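Local coordinates for polymerase X (Deinococcus radiodurans, PDB 2W9M), which probably extends DNA strands with deoxyribonucleotides as a family X DNA polymerase, and also carries a zinc-binding PHP (polymerase and histidinol phosphatase) domain, at residues Val397-Asp406 with Leu420-Asn430; Ala435-Val446 with Tyr468-Cys479. All coordinates share one frame; numbering follows the deposited sequence.

Contact 1: Val397-Asp406 with Leu420-Asn430; sequences VAGSEVDILD and LDYVVVSVHSN. With ZN (zinc ion), chain E; ZN (zinc ion), chain D.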
loop_
_atom_site.group_PDB
_atom_site.type_symbol
_atom_site.label_atom_id
_atom_site.label_comp_id
_atom_site.label_asym_id
_atom_site.label_seq_id
_atom_site.Cartn_x
_atom_site.Cartn_y
_atom_site.Cartn_z
ATOM N N VAL A 397 0.676 14.047 -16.874
ATOM C CA VAL A 397 -0.689 13.842 -17.331
ATOM C C VAL A 397 -1.621 14.249 -16.185
ATOM O O VAL A 397 -1.476 13.774 -15.063
ATOM C CB VAL A 397 -0.916 12.366 -17.732
ATOM C CG1 VAL A 397 -2.390 12.033 -17.764
ATOM C CG2 VAL A 397 -0.269 12.076 -19.080
ATOM N N ALA A 398 -2.558 15.150 -16.456
ATOM C CA ALA A 398 -3.397 15.702 -15.398
ATOM C C ALA A 398 -4.601 14.827 -15.100
ATOM O O ALA A 398 -5.381 14.488 -15.989
ATOM C CB ALA A 398 -3.843 17.113 -15.746
ATOM N N GLY A 399 -4.755 14.467 -13.836
ATOM C CA GLY A 399 -5.900 13.684 -13.427
ATOM C C GLY A 399 -6.470 14.161 -12.110
ATOM O O GLY A 399 -6.058 15.188 -11.567
ATOM N N SER A 400 -7.431 13.405 -11.597
ATOM C CA SER A 400 -8.018 13.696 -10.302
ATOM C C SER A 400 -8.555 12.407 -9.709
ATOM O O SER A 400 -9.013 11.532 -10.439
ATOM C CB SER A 400 -9.143 14.722 -10.451
ATOM O OG SER A 400 -9.868 14.863 -9.243
ATOM N N GLU A 401 -8.486 12.272 -8.390
ATOM C CA GLU A 401 -9.147 11.150 -7.739
ATOM C C GLU A 401 -10.520 11.601 -7.273
ATOM O O GLU A 401 -10.669 12.132 -6.174
ATOM C CB GLU A 401 -8.337 10.605 -6.564
ATOM C CG GLU A 401 -8.922 9.313 -6.021
ATOM C CD GLU A 401 -8.157 8.757 -4.847
ATOM O OE1 GLU A 401 -7.134 9.366 -4.466
ATOM O OE2 GLU A 401 -8.586 7.705 -4.309
ATOM N N VAL A 402 -11.516 11.388 -8.126
ATOM C CA VAL A 402 -12.869 11.861 -7.885
ATOM C C VAL A 402 -13.599 10.946 -6.909
ATOM O O VAL A 402 -13.690 9.736 -7.131
ATOM C CB VAL A 402 -13.649 11.949 -9.203
ATOM C CG1 VAL A 402 -15.060 12.467 -8.968
ATOM C CG2 VAL A 402 -12.902 12.829 -10.186
ATOM N N ASP A 403 -14.109 11.528 -5.828
ATOM C CA ASP A 403 -14.832 10.772 -4.813
ATOM C C ASP A 403 -16.172 10.319 -5.379
ATOM O O ASP A 403 -16.820 11.057 -6.119
ATOM C CB ASP A 403 -15.040 11.632 -3.560
ATOM C CG ASP A 403 -15.093 10.807 -2.277
ATOM O OD1 ASP A 403 -15.794 9.769 -2.250
ATOM O OD2 ASP A 403 -14.437 11.204 -1.285
ATOM N N ILE A 404 -16.571 9.096 -5.046
ATOM C CA ILE A 404 -17.872 8.572 -5.439
ATOM C C ILE A 404 -18.884 8.864 -4.337
ATOM O O ILE A 404 -18.795 8.307 -3.241
ATOM C CB ILE A 404 -17.808 7.052 -5.677
ATOM C CG1 ILE A 404 -16.770 6.725 -6.751
ATOM C CG2 ILE A 404 -19.173 6.517 -6.065
ATOM C CD1 ILE A 404 -16.458 5.243 -6.874
ATOM N N LEU A 405 -19.832 9.755 -4.616
ATOM C CA LEU A 405 -20.856 10.105 -3.636
ATOM C C LEU A 405 -21.666 8.860 -3.291
ATOM O O LEU A 405 -21.667 7.890 -4.053
ATOM C CB LEU A 405 -21.755 11.226 -4.159
ATOM C CG LEU A 405 -21.000 12.450 -4.693
ATOM C CD1 LEU A 405 -21.951 13.522 -5.206
ATOM C CD2 LEU A 405 -20.070 13.018 -3.635
ATOM N N ASP A 406 -22.343 8.881 -2.146
ATOM C CA ASP A 406 -22.973 7.671 -1.613
ATOM C C ASP A 406 -24.062 7.083 -2.509
ATOM O O ASP A 406 -24.494 5.953 -2.296
ATOM C CB ASP A 406 -23.505 7.894 -0.191
ATOM C CG ASP A 406 -24.571 8.966 -0.125
ATOM O OD1 ASP A 406 -24.539 9.885 -0.969
ATOM O OD2 ASP A 406 -25.436 8.892 0.775
ATOM N N LEU A 420 -9.754 16.980 -17.786
ATOM C CA LEU A 420 -8.692 16.109 -17.302
ATOM C C LEU A 420 -8.213 15.126 -18.373
ATOM O O LEU A 420 -8.965 14.741 -19.272
ATOM C CB LEU A 420 -9.165 15.359 -16.052
ATOM C CG LEU A 420 -9.507 16.255 -14.857
ATOM C CD1 LEU A 420 -10.277 15.503 -13.784
ATOM C CD2 LEU A 420 -8.243 16.867 -14.281
ATOM N N ASP A 421 -6.954 14.722 -18.270
ATOM C CA ASP A 421 -6.405 13.729 -19.181
ATOM C C ASP A 421 -6.881 12.332 -18.798
ATOM O O ASP A 421 -7.019 11.460 -19.654
ATOM C CB ASP A 421 -4.881 13.796 -19.186
ATOM C CG ASP A 421 -4.364 15.144 -19.657
ATOM O OD1 ASP A 421 -5.055 15.794 -20.472
ATOM O OD2 ASP A 421 -3.273 15.557 -19.207
ATOM N N TYR A 422 -7.132 12.132 -17.507
ATOM C CA TYR A 422 -7.678 10.874 -17.013
ATOM C C TYR A 422 -8.335 11.053 -15.648
ATOM O O TYR A 422 -7.965 11.945 -14.885
ATOM C CB TYR A 422 -6.600 9.788 -16.959
ATOM C CG TYR A 422 -5.702 9.868 -15.749
ATOM C CD1 TYR A 422 -5.723 8.874 -14.776
ATOM C CD2 TYR A 422 -4.832 10.931 -15.579
ATOM C CE1 TYR A 422 -4.900 8.942 -13.666
ATOM C CE2 TYR A 422 -4.007 11.005 -14.479
ATOM C CZ TYR A 422 -4.045 10.008 -13.526
ATOM O OH TYR A 422 -3.224 10.086 -12.430
ATOM N N VAL A 423 -9.316 10.200 -15.359
ATOM C CA VAL A 423 -10.086 10.268 -14.127
ATOM C C VAL A 423 -10.008 8.969 -13.328
ATOM O O VAL A 423 -10.286 7.897 -13.855
ATOM C CB VAL A 423 -11.566 10.531 -14.428
ATOM C CG1 VAL A 423 -12.361 10.617 -13.133
ATOM C CG2 VAL A 423 -11.724 11.800 -15.264
ATOM N N VAL A 424 -9.634 9.073 -12.055
ATOM C CA VAL A 424 -9.702 7.942 -11.134
ATOM C C VAL A 424 -10.927 8.125 -10.246
ATOM O O VAL A 424 -11.184 9.232 -9.772
ATOM C CB VAL A 424 -8.442 7.851 -10.236
ATOM C CG1 VAL A 424 -8.561 6.691 -9.242
ATOM C CG2 VAL A 424 -7.179 7.709 -11.076
ATOM N N VAL A 425 -11.690 7.057 -10.029
ATOM C CA VAL A 425 -12.811 7.109 -9.090
ATOM C C VAL A 425 -12.556 6.211 -7.889
ATOM O O VAL A 425 -11.952 5.146 -8.015
ATOM C CB VAL A 425 -14.152 6.734 -9.748
ATOM C CG1 VAL A 425 -14.441 7.665 -10.908
ATOM C CG2 VAL A 425 -14.137 5.290 -10.205
ATOM N N SER A 426 -13.016 6.644 -6.720
ATOM C CA SER A 426 -12.706 5.942 -5.482
ATOM C C SER A 426 -13.729 6.226 -4.397
ATOM O O SER A 426 -14.365 7.280 -4.395
ATOM C CB SER A 426 -11.321 6.354 -4.974
ATOM O OG SER A 426 -10.306 5.993 -5.896
ATOM N N VAL A 427 -13.871 5.283 -3.472
ATOM C CA VAL A 427 -14.691 5.473 -2.283
ATOM C C VAL A 427 -13.820 5.955 -1.125
ATOM O O VAL A 427 -12.772 5.375 -0.846
ATOM C CB VAL A 427 -15.391 4.164 -1.863
ATOM C CG1 VAL A 427 -16.297 4.404 -0.669
ATOM C CG2 VAL A 427 -16.185 3.592 -3.018
ATOM N N HIS A 428 -14.255 7.023 -0.465
ATOM C CA HIS A 428 -13.554 7.561 0.697
ATOM C C HIS A 428 -14.547 7.954 1.794
ATOM O O HIS A 428 -14.200 8.653 2.751
ATOM C CB HIS A 428 -12.708 8.773 0.304
ATOM C CG HIS A 428 -11.421 8.422 -0.376
ATOM N ND1 HIS A 428 -10.395 7.762 0.266
ATOM C CD2 HIS A 428 -10.984 8.663 -1.634
ATOM C CE1 HIS A 428 -9.388 7.597 -0.573
ATOM N NE2 HIS A 428 -9.720 8.133 -1.734
ATOM N N SER A 429 -15.785 7.496 1.642
ATOM C CA SER A 429 -16.857 7.814 2.571
ATOM C C SER A 429 -17.906 6.708 2.534
ATOM O O SER A 429 -17.972 5.944 1.572
ATOM C CB SER A 429 -17.504 9.142 2.184
ATOM O OG SER A 429 -18.172 9.031 0.937
ATOM N N ASN A 430 -18.722 6.626 3.583
ATOM C CA ASN A 430 -19.817 5.659 3.638
ATOM C C ASN A 430 -19.369 4.207 3.514
ATOM O O ASN A 430 -19.768 3.502 2.590
ATOM C CB ASN A 430 -20.844 5.967 2.548
ATOM C CG ASN A 430 -21.672 7.190 2.860
ATOM O OD1 ASN A 430 -21.410 8.281 2.348
ATOM N ND2 ASN A 430 -22.680 7.019 3.709
HETATM ZN ZN ZN E . -7.696 7.024 -2.517
HETATM ZN ZN ZN D . -5.313 8.280 -3.783
#
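Glu-401 and His-428 converge on a zinc ion. Their side chains cross at about a right angle. Glu-401 CD lies at the edge of the imidazole, in its plane, while the carboxylate is turned 63° from the ring. Glu-401 OE2 binds the ion at 2.1 Å, and His-428 NE2 binds it at 2.4 Å; His-456 is its third protein ligand. Glu-401 OE1 takes a second zinc at 2.2 Å, with His-332, His-334 and Asp-516. One carboxylate thus bridges two metals. A fully extended Glu-401 chain, with CG anti to the backbone N (chi1 -171°), carries it there. Ser-426 OG sits 2.9 Å from Glu-401 OE2. A hydrogen bond from His-428 ND1 to Gly-90 O helps fix the ring's rotation. Strands 399-403 and 422-426 are parallel neighbours in a seven-stranded sheet, consistent with the distorted (beta/alpha)7 barrel of PHP domains, joined through helix 414-417 as a beta-alpha-beta unit. Val-402 N bonds Val-424 O at 2.7 Å, and Ser-426 N returns to Val-402 O. Ile-404 CD1 packs against Val-425 and Val-427. Towards the other end, Tyr-422 CE2 lies 3.4 Å from Gly-399 CA, where a side chain on the glycine would clash; the tyrosine OH bonds His-332 N. Asp-421 and Ala-398 hold each other twice. Ala-398 N meets Asp-421 OD2 at 2.9 Å, on the anti side and out of the carboxylate plane. Asp-421 N gives to Ala-398 O at 2.8 Å, in the carbonyl plane. Replacing Asp-421 by an alanine removes the carboxylate and is likely to leave Ala-398 N without that acceptor.

Contact 2: Ala435-Val446 with Tyr468-Cys479; sequences AARQTERLIRAV and YALDLDAVLGAC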
loop_
_atom_site.group_PDB
_atom_site.type_symbol
_atom_site.label_atom_id
_atom_site.label_comp_id
_atom_site.label_asym_id
_atom_site.label_seq_id
_atom_site.Cartn_x
_atom_site.Cartn_y
_atom_site.Cartn_z
ATOM N N ALA A 435 -24.486 -4.141 1.636
ATOM C CA ALA A 435 -23.843 -4.691 0.448
ATOM C C ALA A 435 -24.508 -4.269 -0.864
ATOM O O ALA A 435 -23.833 -3.829 -1.794
ATOM C CB ALA A 435 -23.763 -6.206 0.541
ATOM N N ALA A 436 -25.829 -4.402 -0.938
ATOM C CA ALA A 436 -26.554 -4.128 -2.179
ATOM C C ALA A 436 -26.513 -2.652 -2.587
ATOM O O ALA A 436 -26.454 -2.329 -3.776
ATOM C CB ALA A 436 -27.992 -4.618 -2.076
ATOM N N ARG A 437 -26.549 -1.761 -1.603
ATOM C CA ARG A 437 -26.425 -0.334 -1.878
ATOM C C ARG A 437 -25.009 0.034 -2.321
ATOM O O ARG A 437 -24.819 0.869 -3.206
ATOM C CB ARG A 437 -26.841 0.488 -0.657
ATOM C CG ARG A 437 -28.216 1.127 -0.784
ATOM C CD ARG A 437 -28.102 2.551 -1.316
ATOM N NE ARG A 437 -28.175 3.541 -0.242
ATOM C CZ ARG A 437 -27.566 4.724 -0.266
ATOM N NH1 ARG A 437 -26.814 5.062 -1.306
ATOM N NH2 ARG A 437 -27.697 5.564 0.757
ATOM N N GLN A 438 -24.019 -0.601 -1.702
ATOM C CA GLN A 438 -22.619 -0.330 -1.996
ATOM C C GLN A 438 -22.253 -0.812 -3.397
ATOM O O GLN A 438 -21.540 -0.129 -4.135
ATOM C CB GLN A 438 -21.720 -1.009 -0.960
ATOM C CG GLN A 438 -20.273 -0.545 -0.997
ATOM C CD GLN A 438 -20.072 0.785 -0.299
ATOM O OE1 GLN A 438 -20.007 1.832 -0.941
ATOM N NE2 GLN A 438 -19.980 0.751 1.025
ATOM N N THR A 439 -22.738 -1.996 -3.754
ATOM C CA THR A 439 -22.499 -2.554 -5.077
ATOM C C THR A 439 -23.087 -1.666 -6.174
ATOM O O THR A 439 -22.422 -1.377 -7.171
ATOM C CB THR A 439 -23.088 -3.971 -5.199
ATOM O OG1 THR A 439 -22.421 -4.843 -4.279
ATOM C CG2 THR A 439 -22.911 -4.507 -6.613
ATOM N N GLU A 440 -24.335 -1.240 -5.987
ATOM C CA GLU A 440 -24.999 -0.367 -6.950
ATOM C C GLU A 440 -24.223 0.938 -7.111
ATOM O O GLU A 440 -24.098 1.469 -8.211
ATOM C CB GLU A 440 -26.435 -0.076 -6.504
ATOM C CG GLU A 440 -27.243 0.760 -7.485
ATOM C CD GLU A 440 -28.639 1.082 -6.970
ATOM O OE1 GLU A 440 -29.075 2.245 -7.121
ATOM O OE2 GLU A 440 -29.298 0.177 -6.410
ATOM N N ARG A 441 -23.698 1.435 -5.996
ATOM C CA ARG A 441 -22.912 2.663 -5.972
ATOM C C ARG A 441 -21.693 2.575 -6.888
ATOM O O ARG A 441 -21.459 3.455 -7.716
ATOM C CB ARG A 441 -22.471 2.951 -4.536
ATOM C CG ARG A 441 -21.446 4.060 -4.370
ATOM C CD ARG A 441 -20.903 4.038 -2.945
ATOM N NE ARG A 441 -20.334 5.313 -2.518
ATOM C CZ ARG A 441 -19.709 5.489 -1.358
ATOM N NH1 ARG A 441 -19.571 4.470 -0.522
ATOM N NH2 ARG A 441 -19.221 6.678 -1.029
ATOM N N LEU A 442 -20.923 1.504 -6.742
ATOM C CA LEU A 442 -19.691 1.340 -7.505
ATOM C C LEU A 442 -19.936 0.973 -8.971
ATOM O O LEU A 442 -19.191 1.410 -9.853
ATOM C CB LEU A 442 -18.771 0.322 -6.819
ATOM C CG LEU A 442 -17.932 0.937 -5.693
ATOM C CD1 LEU A 442 -17.819 0.019 -4.502
ATOM C CD2 LEU A 442 -16.558 1.323 -6.209
ATOM N N ILE A 443 -20.973 0.181 -9.230
ATOM C CA ILE A 443 -21.353 -0.141 -10.603
ATOM C C ILE A 443 -21.699 1.137 -11.357
ATOM O O ILE A 443 -21.310 1.316 -12.513
ATOM C CB ILE A 443 -22.559 -1.084 -10.656
ATOM C CG1 ILE A 443 -22.164 -2.484 -10.200
ATOM C CG2 ILE A 443 -23.114 -1.153 -12.064
ATOM C CD1 ILE A 443 -23.316 -3.449 -10.166
ATOM N N ARG A 444 -22.429 2.021 -10.684
ATOM C CA ARG A 444 -22.809 3.311 -11.243
ATOM C C ARG A 444 -21.583 4.162 -11.574
ATOM O O ARG A 444 -21.514 4.778 -12.638
ATOM C CB ARG A 444 -23.715 4.053 -10.258
ATOM C CG ARG A 444 -23.886 5.542 -10.530
ATOM C CD ARG A 444 -25.254 5.848 -11.109
ATOM N NE ARG A 444 -25.912 6.919 -10.364
ATOM C CZ ARG A 444 -26.020 8.174 -10.787
ATOM N NH1 ARG A 444 -25.521 8.525 -11.965
ATOM N NH2 ARG A 444 -26.633 9.076 -10.030
ATOM N N ALA A 445 -20.612 4.186 -10.667
ATOM C CA ALA A 445 -19.418 5.009 -10.846
ATOM C C ALA A 445 -18.487 4.496 -11.944
ATOM O O ALA A 445 -17.944 5.289 -12.709
ATOM C CB ALA A 445 -18.665 5.141 -9.534
ATOM N N VAL A 446 -18.294 3.181 -12.021
ATOM C CA VAL A 446 -17.407 2.612 -13.035
ATOM C C VAL A 446 -18.082 2.543 -14.402
ATOM O O VAL A 446 -17.452 2.182 -15.392
ATOM C CB VAL A 446 -16.891 1.204 -12.644
ATOM C CG1 VAL A 446 -16.042 1.272 -11.379
ATOM C CG2 VAL A 446 -18.050 0.239 -12.465
ATOM N N TYR A 468 -15.113 -2.553 2.765
ATOM C CA TYR A 468 -16.563 -2.499 2.905
ATOM C C TYR A 468 -17.205 -3.716 2.256
ATOM O O TYR A 468 -16.618 -4.349 1.375
ATOM C CB TYR A 468 -17.145 -1.201 2.323
ATOM C CG TYR A 468 -16.413 -0.663 1.111
ATOM C CD1 TYR A 468 -15.648 0.494 1.195
ATOM C CD2 TYR A 468 -16.487 -1.314 -0.117
ATOM C CE1 TYR A 468 -14.976 0.989 0.092
ATOM C CE2 TYR A 468 -15.819 -0.825 -1.226
ATOM C CZ TYR A 468 -15.066 0.325 -1.114
ATOM O OH TYR A 468 -14.399 0.807 -2.218
ATOM N N ALA A 469 -18.413 -4.041 2.706
ATOM C CA ALA A 469 -19.164 -5.165 2.167
ATOM C C ALA A 469 -19.736 -4.830 0.793
ATOM O O ALA A 469 -20.548 -3.912 0.655
ATOM C CB ALA A 469 -20.281 -5.554 3.130
ATOM N N LEU A 470 -19.304 -5.572 -0.221
ATOM C CA LEU A 470 -19.836 -5.405 -1.572
ATOM C C LEU A 470 -19.688 -6.698 -2.368
ATOM O O LEU A 470 -19.026 -7.639 -1.927
ATOM C CB LEU A 470 -19.143 -4.248 -2.308
ATOM C CG LEU A 470 -17.832 -4.553 -3.046
ATOM C CD1 LEU A 470 -17.360 -3.342 -3.832
ATOM C CD2 LEU A 470 -16.753 -5.023 -2.078
ATOM N N ASP A 471 -20.318 -6.734 -3.538
ATOM C CA ASP A 471 -20.218 -7.875 -4.437
ATOM C C ASP A 471 -19.183 -7.592 -5.519
ATOM O O ASP A 471 -19.514 -7.094 -6.594
ATOM C CB ASP A 471 -21.575 -8.164 -5.074
ATOM C CG ASP A 471 -21.521 -9.307 -6.065
ATOM O OD1 ASP A 471 -20.541 -10.087 -6.029
ATOM O OD2 ASP A 471 -22.460 -9.426 -6.879
ATOM N N LEU A 472 -17.929 -7.923 -5.230
ATOM C CA LEU A 472 -16.823 -7.543 -6.100
ATOM C C LEU A 472 -17.032 -7.992 -7.547
ATOM O O LEU A 472 -16.776 -7.230 -8.480
ATOM C CB LEU A 472 -15.504 -8.088 -5.559
ATOM C CG LEU A 472 -14.311 -7.131 -5.484
ATOM C CD1 LEU A 472 -13.025 -7.890 -5.775
ATOM C CD2 LEU A 472 -14.450 -5.952 -6.431
ATOM N N ASP A 473 -17.503 -9.221 -7.733
ATOM C CA ASP A 473 -17.686 -9.775 -9.077
ATOM C C ASP A 473 -18.659 -8.962 -9.929
ATOM O O ASP A 473 -18.436 -8.771 -11.126
ATOM C CB ASP A 473 -18.127 -11.241 -9.014
ATOM C CG ASP A 473 -16.961 -12.194 -8.785
ATOM O OD1 ASP A 473 -17.171 -13.428 -8.842
ATOM O OD2 ASP A 473 -15.831 -11.708 -8.555
ATOM N N ALA A 474 -19.739 -8.490 -9.315
ATOM C CA ALA A 474 -20.681 -7.618 -10.007
ATOM C C ALA A 474 -19.993 -6.326 -10.439
ATOM O O ALA A 474 -20.141 -5.885 -11.583
ATOM C CB ALA A 474 -21.872 -7.311 -9.115
ATOM N N VAL A 475 -19.238 -5.725 -9.521
ATOM C CA VAL A 475 -18.550 -4.467 -9.805
ATOM C C VAL A 475 -17.512 -4.640 -10.910
ATOM O O VAL A 475 -17.459 -3.845 -11.848
ATOM C CB VAL A 475 -17.865 -3.884 -8.556
ATOM C CG1 VAL A 475 -17.096 -2.626 -8.921
ATOM C CG2 VAL A 475 -18.892 -3.583 -7.481
ATOM N N LEU A 476 -16.695 -5.684 -10.795
ATOM C CA LEU A 476 -15.676 -5.972 -11.799
ATOM C C LEU A 476 -16.302 -6.234 -13.166
ATOM O O LEU A 476 -15.751 -5.843 -14.194
ATOM C CB LEU A 476 -14.807 -7.155 -11.368
ATOM C CG LEU A 476 -13.900 -6.920 -10.161
ATOM C CD1 LEU A 476 -12.947 -8.089 -9.960
ATOM C CD2 LEU A 476 -13.121 -5.627 -10.331
ATOM N N GLY A 477 -17.455 -6.895 -13.172
ATOM C CA GLY A 477 -18.193 -7.123 -14.402
ATOM C C GLY A 477 -18.570 -5.802 -15.046
ATOM O O GLY A 477 -18.461 -5.636 -16.262
ATOM N N ALA A 478 -19.003 -4.853 -14.219
ATOM C CA ALA A 478 -19.349 -3.521 -14.698
ATOM C C ALA A 478 -18.127 -2.800 -15.267
ATOM O O ALA A 478 -18.244 -2.005 -16.200
ATOM C CB ALA A 478 -19.988 -2.713 -13.596
ATOM N N CYS A 479 -16.953 -3.084 -14.710
ATOM C CA CYS A 479 -15.711 -2.512 -15.225
ATOM C C CYS A 479 -15.421 -3.064 -16.611
ATOM O O CYS A 479 -15.071 -2.320 -17.530
ATOM C CB CYS A 479 -14.531 -2.825 -14.297
ATOM S SG CYS A 479 -14.520 -1.905 -12.748
HETATM O O HOH W 1 -20.314 -1.712 2.408
#
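With chi1 at -63°, Thr-439 sets OG1 anti to its carbonyl carbon and swings it to Asp-471, while CG2 goes to Ala-474. OG1 accepts a hydrogen bond from Asp-471 N at 2.9 Å. It donates to Ala-435 O at 3.0 Å, from above the carbonyl plane; that same oxygen also takes Thr-439 N. Asp-471 is the N-cap residue of helix 472-482, so the threonine grips the chain just where this helix begins. Gln-438 is bent at chi2, which brings CD over one face of the Tyr-468 ring, the amide tilted 33° from it. Its OE1 accepts from Arg-441 NH1 at 2.7 Å, in plane and on a lone pair. Its NE2 gives to Asn-430 O and to a water that probably bonds Ala-469 O. Tyr-468 OH bonds Ala-457 O. Leu-442 CD1 meets Leu-470 CD1 at 3.5 Å, their side chains crossing at about a right angle, and also touches the tyrosine at CE2. Further along, the two helices run nearly parallel, 12° apart. Leu-442 CB packs on both methyls of Val-475. Val-446 CG2 lies 3.7 Å from Ala-478 CB, which also touches Ile-443 CG2. Val-446 CG1 lies 3.8 Å from Cys-479 SG. Between 442-446 and 475-479 the side chains that meet are apolar, consistent with packing held by buried surface, while Asn-482 ND2 further along helix 472-482 bonds Val-446 O.

In the fold
Both contacts belong to the zinc-binding PHP domain, with centres about 16 Å apart. They come in series along the chain: contact 1 closes with strand 422-426, and helix 435-446 of contact 2 follows directly. Strand 453-454 comes next, then helix 472-482. Contact 1 lies within the parallel sheet at the metals; contact 2 pairs two helices that pack on that sheet, with Leu-442, Val-446 and Cys-479 all touching Leu-454. Arg-441 joins the two, its NH2 probably bonding both Ile-404 O and Ser-429 O. Ile-404 also packs on Leu-442. The loop carrying zinc ligand His-428 is thus tied to helix 435-446.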